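Local coordinates for SnoaL-like domain-containing protein (PDB 3EC9), which is of unknown function but has an NTF2-like, SnoaL-like fold, whose cone-shaped pocket in relatives often binds small molecules or carries an active site, at residues P39-T44 with G120-F125; A112-V117 with E126-T131. All blocks are in the same frame, centred on the assembly; numbering follows the deposited sequence. Where two conformers were deposited one is given.

Contact 1. Residues P39-T44 with G120-F125; sequences PAIEWT and GKIVHF
The rings of Trp43 and Phe125 lie face to face, the six-membered ring of the indole and the phenyl ring having centroids 3.9 Å apart and planes inclined by only 20°. The stack is slightly displaced: Phe125 CD1 sits over the rim of the indole, 3.4 Å from Trp43 CE2, and Phe125 CB adds an off-centre CH-pi contact to the same ring. Both side chains leave the same face of the sheet, and both hold CG opposite the backbone nitrogen (chi1 177° for Trp43), matching torsions that bring the rings one over the other. Trp43 NE1 is hydrogen-bonded to Glu45, and Trp115 meets Phe125 edge to face.

Backbone bonds join the strands in parallel register, Glu42 beside His124 and Trp43 beside Phe125. Glu42 N reaches Val123 O from above the carbonyl plane, whereas Phe125 N approaches Glu42 O within it; Thr44 N to Phe125 O, at 2.8 Å, is almost straight (176°). This pairing sets strand 41-45 against the last long strand of the curved NTF2-like sheet, where Val123 and His124 both face Arg116 in a classic beta bulge. A water donates to both Ala40 O and Val123 O, linking the two backbones beside the Glu42 N to Val123 O bond.

On the face opposite the stack, in the conformer of His124 described here, Glu42 O lies over the imidazole face, 3.5 Å above its centre, and His124 CD2 packs against Glu42 CB. Apolar contact is provided by Ile41, whose CD1 lies 4.0 Å from Ile122 CG2; Ile41 also packs on Ile61 of helix 58-72.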
loop_
_atom_site.group_PDB
_atom_site.type_symbol
_atom_site.label_atom_id
_atom_site.label_comp_id
_atom_site.label_asym_id
_atom_site.label_seq_id
_atom_site.Cartn_x
_atom_site.Cartn_y
_atom_site.Cartn_z
ATOM N N PRO B 39 -4.863 6.926 -22.708
ATOM C CA PRO B 39 -6.161 7.587 -22.762
ATOM C C PRO B 39 -7.148 6.987 -21.759
ATOM O O PRO B 39 -7.954 7.698 -21.163
ATOM C CB PRO B 39 -6.637 7.257 -24.167
ATOM C CG PRO B 39 -5.384 7.182 -24.974
ATOM C CD PRO B 39 -4.364 6.550 -24.050
ATOM N N ALA B 40 -7.076 5.674 -21.591
ATOM C CA ALA B 40 -8.001 4.936 -20.744
ATOM C C ALA B 40 -7.511 4.857 -19.276
ATOM O O ALA B 40 -8.022 4.070 -18.510
ATOM C CB ALA B 40 -8.176 3.530 -21.315
ATOM N N ILE B 41 -6.561 5.704 -18.898
ATOM C CA ILE B 41 -5.999 5.678 -17.534
ATOM C C ILE B 41 -7.067 5.692 -16.422
ATOM O O ILE B 41 -8.011 6.463 -16.493
ATOM C CB ILE B 41 -5.047 6.911 -17.301
ATOM C CG1 ILE B 41 -4.301 6.831 -15.961
ATOM C CG2 ILE B 41 -5.823 8.216 -17.409
ATOM C CD1 ILE B 41 -3.448 5.603 -15.812
ATOM N N GLU B 42 -6.876 4.863 -15.386
ATOM C CA GLU B 42 -7.554 4.990 -14.101
ATOM C C GLU B 42 -6.475 5.151 -13.026
ATOM O O GLU B 42 -5.719 4.226 -12.764
ATOM C CB GLU B 42 -8.453 3.774 -13.861
ATOM C CG GLU B 42 -9.552 3.668 -14.913
ATOM C CD GLU B 42 -10.504 2.501 -14.698
ATOM O OE1 GLU B 42 -10.434 1.835 -13.636
ATOM O OE2 GLU B 42 -11.335 2.266 -15.608
ATOM N N TRP B 43 -6.379 6.348 -12.466
ATOM C CA TRP B 43 -5.359 6.705 -11.486
ATOM C C TRP B 43 -6.081 7.025 -10.170
ATOM O O TRP B 43 -6.795 8.029 -10.047
ATOM C CB TRP B 43 -4.588 7.901 -12.009
ATOM C CG TRP B 43 -3.560 8.442 -11.118
ATOM C CD1 TRP B 43 -3.745 9.019 -9.866
ATOM C CD2 TRP B 43 -2.157 8.531 -11.381
ATOM N NE1 TRP B 43 -2.559 9.455 -9.362
ATOM C CE2 TRP B 43 -1.563 9.189 -10.268
ATOM C CE3 TRP B 43 -1.345 8.164 -12.462
ATOM C CZ2 TRP B 43 -0.180 9.448 -10.184
ATOM C CZ3 TRP B 43 0.058 8.410 -12.356
ATOM C CH2 TRP B 43 0.604 9.050 -11.226
ATOM N N THR B 44 -5.917 6.129 -9.206
ATOM C CA THR B 44 -6.585 6.203 -7.935
ATOM C C THR B 44 -5.661 6.644 -6.759
ATOM O O THR B 44 -4.704 5.969 -6.376
ATOM C CB THR B 44 -7.260 4.877 -7.552
ATOM O OG1 THR B 44 -8.192 4.543 -8.590
ATOM C CG2 THR B 44 -7.933 4.985 -6.185
ATOM N N GLY B 120 2.344 -0.855 -23.846
ATOM C CA GLY B 120 3.287 0.235 -23.688
ATOM C C GLY B 120 2.790 1.484 -22.984
ATOM O O GLY B 120 3.508 2.492 -22.932
ATOM N N LYS B 121 1.557 1.436 -22.483
ATOM C CA LYS B 121 0.974 2.587 -21.807
ATOM C C LYS B 121 0.535 2.212 -20.392
ATOM O O LYS B 121 -0.011 1.117 -20.115
ATOM C CB LYS B 121 -0.247 3.091 -22.547
ATOM C CG LYS B 121 0.005 3.588 -23.993
ATOM C CD LYS B 121 0.694 4.935 -24.003
ATOM C CE LYS B 121 0.576 5.655 -25.351
ATOM N NZ LYS B 121 1.430 6.888 -25.370
ATOM N N ILE B 122 0.732 3.154 -19.503
ATOM C CA ILE B 122 0.239 3.000 -18.139
ATOM C C ILE B 122 -1.284 3.163 -18.148
ATOM O O ILE B 122 -1.806 4.221 -18.508
ATOM C CB ILE B 122 0.881 4.060 -17.212
ATOM C CG1 ILE B 122 2.406 3.856 -17.091
ATOM C CG2 ILE B 122 0.247 4.042 -15.815
ATOM C CD1 ILE B 122 3.119 5.070 -16.421
ATOM N N VAL B 123 -1.981 2.098 -17.752
ATOM C CA VAL B 123 -3.464 2.124 -17.696
ATOM C C VAL B 123 -4.088 2.160 -16.285
ATOM O O VAL B 123 -5.250 2.444 -16.138
ATOM C CB VAL B 123 -4.057 0.923 -18.430
ATOM C CG1 VAL B 123 -3.795 1.044 -19.938
ATOM C CG2 VAL B 123 -3.612 -0.402 -17.879
ATOM N N HIS B 124 -3.340 1.767 -15.271
ATOM C CA HIS B 124 -3.848 1.852 -13.887
ATOM C C HIS B 124 -2.707 2.227 -12.921
ATOM O O HIS B 124 -1.566 1.762 -13.040
ATOM C CB HIS B 124 -4.535 0.547 -13.421
ATOM C CG HIS B 124 -5.698 0.766 -12.485
ATOM N ND1 HIS B 124 -5.557 0.959 -11.125
ATOM C CD2 HIS B 124 -7.034 0.809 -12.733
ATOM C CE1 HIS B 124 -6.749 1.127 -10.580
ATOM N NE2 HIS B 124 -7.663 1.044 -11.534
ATOM N N PHE B 125 -3.069 3.063 -11.957
ATOM C CA PHE B 125 -2.226 3.428 -10.811
ATOM C C PHE B 125 -3.124 3.388 -9.592
ATOM O O PHE B 125 -4.260 3.890 -9.620
ATOM C CB PHE B 125 -1.681 4.848 -10.958
ATOM C CG PHE B 125 -1.111 5.445 -9.704
ATOM C CD1 PHE B 125 -1.920 6.162 -8.815
ATOM C CD2 PHE B 125 0.233 5.275 -9.404
ATOM C CE1 PHE B 125 -1.360 6.713 -7.686
ATOM C CE2 PHE B 125 0.799 5.852 -8.248
ATOM C CZ PHE B 125 0.001 6.557 -7.415
HETATM O O HOH W 1 -7.759 1.251 -16.837
#

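Contact 2. Residues A112-V117 with E126-T131; sequences AHVWRV and EQFTDT
Val114 and Phe128 meet at an angle on one face of the hairpin formed by strands 106-118 and 121-129. Val114 CG2 touches the ring at Phe128 CE1, 3.6 Å away, neither squarely over the face nor at the edge. The Phe128 ring is swung back along its strand, CG lying opposite its own carbonyl carbon (chi1 -54°), and this brings CD1 to 3.5 Å from Ala112 O, with the oxygen in the ring plane. That oxygen also accepts a hydrogen bond from Phe128 N, so one carbonyl meets both the backbone and the ring edge of the same residue. The antiparallel ladder continues with Ala112 N to Phe128 O and a reciprocal pair of backbone bonds between Val114 and Glu126.

On the other face, His113 and Gln127 form the non-hydrogen-bonded pair. The imidazole turns its edge to Gln127, CD2 standing 4.2 Å from Gln127 CA, while His113 CA makes a C-H...O contact to Glu126 O at 3.3 Å. The polar ends of the two residues converge on Tyr96, whose hydroxyl is bonded to His113 NE2 and Gln127 NE2; Tyr22 holds His113 ND1 and the backbone of Met46 holds Gln127 OE1.

Ala112 and Phe128 pack on the second subunit, and Arg110 of the second subunit forms a salt bridge with Glu126. The hairpin thus separates two chemistries: apolar packing between subunits beside a salt bridge, and a hydrogen-bonded polar cluster in the interior, which probably fixes the imidazole's rotation and lies beside bound glycerol and acetate, molecules that may mark a pocket.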
loop_
_atom_site.group_PDB
_atom_site.type_symbol
_atom_site.label_atom_id
_atom_site.label_comp_id
_atom_site.label_asym_id
_atom_site.label_seq_id
_atom_site.Cartn_x
_atom_site.Cartn_y
_atom_site.Cartn_z
ATOM N N ALA B 112 3.037 2.355 -0.954
ATOM C CA ALA B 112 3.174 1.472 -2.096
ATOM C C ALA B 112 2.252 1.959 -3.225
ATOM O O ALA B 112 1.118 2.466 -2.964
ATOM C CB ALA B 112 2.846 0.011 -1.736
ATOM N N HIS B 113 2.741 1.840 -4.466
ATOM C CA HIS B 113 2.000 2.157 -5.678
ATOM C C HIS B 113 1.925 0.930 -6.569
ATOM O O HIS B 113 2.948 0.315 -6.873
ATOM C CB HIS B 113 2.694 3.215 -6.506
ATOM C CG HIS B 113 2.981 4.475 -5.773
ATOM N ND1 HIS B 113 4.167 5.155 -5.906
ATOM C CD2 HIS B 113 2.204 5.220 -4.953
ATOM C CE1 HIS B 113 4.125 6.248 -5.168
ATOM N NE2 HIS B 113 2.936 6.333 -4.611
ATOM N N VAL B 114 0.708 0.574 -6.947
ATOM C CA VAL B 114 0.485 -0.541 -7.874
ATOM C C VAL B 114 0.117 0.001 -9.263
ATOM O O VAL B 114 -0.802 0.817 -9.405
ATOM C CB VAL B 114 -0.639 -1.510 -7.381
ATOM C CG1 VAL B 114 -0.891 -2.619 -8.431
ATOM C CG2 VAL B 114 -0.281 -2.086 -5.999
ATOM N N TRP B 115 0.919 -0.392 -10.250
ATOM C CA TRP B 115 0.817 0.098 -11.624
ATOM C C TRP B 115 0.482 -1.065 -12.552
ATOM O O TRP B 115 0.994 -2.171 -12.348
ATOM C CB TRP B 115 2.173 0.618 -12.103
ATOM C CG TRP B 115 2.779 1.720 -11.313
ATOM C CD1 TRP B 115 3.571 1.604 -10.203
ATOM C CD2 TRP B 115 2.678 3.111 -11.591
ATOM N NE1 TRP B 115 3.983 2.854 -9.779
ATOM C CE2 TRP B 115 3.433 3.799 -10.606
ATOM C CE3 TRP B 115 2.031 3.852 -12.578
ATOM C CZ2 TRP B 115 3.551 5.192 -10.596
ATOM C CZ3 TRP B 115 2.153 5.225 -12.563
ATOM C CH2 TRP B 115 2.888 5.876 -11.602
ATOM N N ARG B 116 -0.297 -0.790 -13.597
ATOM C CA ARG B 116 -0.543 -1.759 -14.678
ATOM C C ARG B 116 -0.273 -1.069 -16.022
ATOM O O ARG B 116 -0.717 0.052 -16.247
ATOM C CB ARG B 116 -1.985 -2.287 -14.633
ATOM C CG ARG B 116 -2.293 -3.359 -15.697
ATOM C CD ARG B 116 -3.600 -4.135 -15.418
ATOM N NE ARG B 116 -4.797 -3.290 -15.480
ATOM C CZ ARG B 116 -5.504 -2.855 -14.434
ATOM N NH1 ARG B 116 -5.167 -3.176 -13.185
ATOM N NH2 ARG B 116 -6.570 -2.096 -14.645
ATOM N N VAL B 117 0.489 -1.749 -16.884
ATOM C CA VAL B 117 0.815 -1.276 -18.233
ATOM C C VAL B 117 0.186 -2.264 -19.215
ATOM O O VAL B 117 0.218 -3.503 -19.019
ATOM C CB VAL B 117 2.345 -1.178 -18.404
ATOM C CG1 VAL B 117 2.755 -0.780 -19.844
ATOM C CG2 VAL B 117 2.899 -0.175 -17.400
ATOM N N GLU B 126 -2.610 2.813 -8.508
ATOM C CA GLU B 126 -3.323 2.903 -7.240
ATOM C C GLU B 126 -2.332 3.154 -6.090
ATOM O O GLU B 126 -1.307 2.467 -5.984
ATOM C CB GLU B 126 -4.259 1.706 -6.997
ATOM C CG GLU B 126 -5.063 1.840 -5.669
ATOM C CD GLU B 126 -6.062 0.761 -5.443
ATOM O OE1 GLU B 126 -6.116 -0.228 -6.237
ATOM O OE2 GLU B 126 -6.890 0.926 -4.494
ATOM N N GLN B 127 -2.661 4.109 -5.225
ATOM C CA GLN B 127 -1.816 4.518 -4.125
ATOM C C GLN B 127 -2.303 3.840 -2.803
ATOM O O GLN B 127 -3.505 3.793 -2.524
ATOM C CB GLN B 127 -1.955 6.039 -3.955
ATOM C CG GLN B 127 -1.266 6.649 -2.767
ATOM C CD GLN B 127 -1.858 8.048 -2.490
ATOM O OE1 GLN B 127 -3.085 8.202 -2.262
ATOM N NE2 GLN B 127 -1.017 9.052 -2.535
ATOM N N PHE B 128 -1.346 3.354 -2.005
ATOM C CA PHE B 128 -1.616 2.794 -0.690
ATOM C C PHE B 128 -0.649 3.431 0.312
ATOM O O PHE B 128 0.526 3.089 0.327
ATOM C CB PHE B 128 -1.426 1.270 -0.659
ATOM C CG PHE B 128 -2.224 0.506 -1.706
ATOM C CD1 PHE B 128 -1.790 0.480 -3.001
ATOM C CD2 PHE B 128 -3.402 -0.144 -1.369
ATOM C CE1 PHE B 128 -2.526 -0.206 -3.971
ATOM C CE2 PHE B 128 -4.141 -0.838 -2.314
ATOM C CZ PHE B 128 -3.706 -0.862 -3.634
ATOM N N THR B 129 -1.093 4.402 1.109
ATOM C CA THR B 129 -0.220 5.140 2.002
ATOM C C THR B 129 -0.823 5.367 3.375
ATOM O O THR B 129 -2.007 5.061 3.613
ATOM C CB THR B 129 0.221 6.467 1.357
ATOM O OG1 THR B 129 1.358 7.035 2.048
ATOM C CG2 THR B 129 -0.936 7.469 1.289
ATOM N N ASP B 130 -0.002 5.908 4.281
ATOM C CA ASP B 130 -0.391 6.069 5.684
ATOM C C ASP B 130 -1.175 7.326 5.833
ATOM O O ASP B 130 -0.704 8.393 6.243
ATOM C CB ASP B 130 0.875 6.017 6.540
ATOM C CG ASP B 130 0.602 5.590 7.986
ATOM O OD1 ASP B 130 -0.519 5.819 8.503
ATOM O OD2 ASP B 130 1.536 5.042 8.632
ATOM N N THR B 131 -2.431 7.215 5.450
ATOM C CA THR B 131 -3.293 8.382 5.427
ATOM C C THR B 131 -3.484 9.065 6.786
ATOM O O THR B 131 -3.708 10.282 6.860
ATOM C CB THR B 131 -4.638 7.991 4.777
ATOM O OG1 THR B 131 -5.131 6.852 5.446
ATOM C CG2 THR B 131 -4.452 7.665 3.276
#

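Strand 121-129 serves both contacts, pairing in parallel with strand 41-45 through its first half in contact 1 and antiparallel with strand 106-118 through its second in contact 2. Contact 1 is only partly buried and away from the second subunit; its sheet faces differ, one carrying aromatic stacking and the other a more accessible polar pair. Contact 2, nearer the centre of the chain, is mostly buried, part of one face lying against the second subunit. They join directly: Val123 N and His124 O probably bond to the backbone of Arg116, and Phe125 connects the aromatic residues of the two contacts on one face of the sheet.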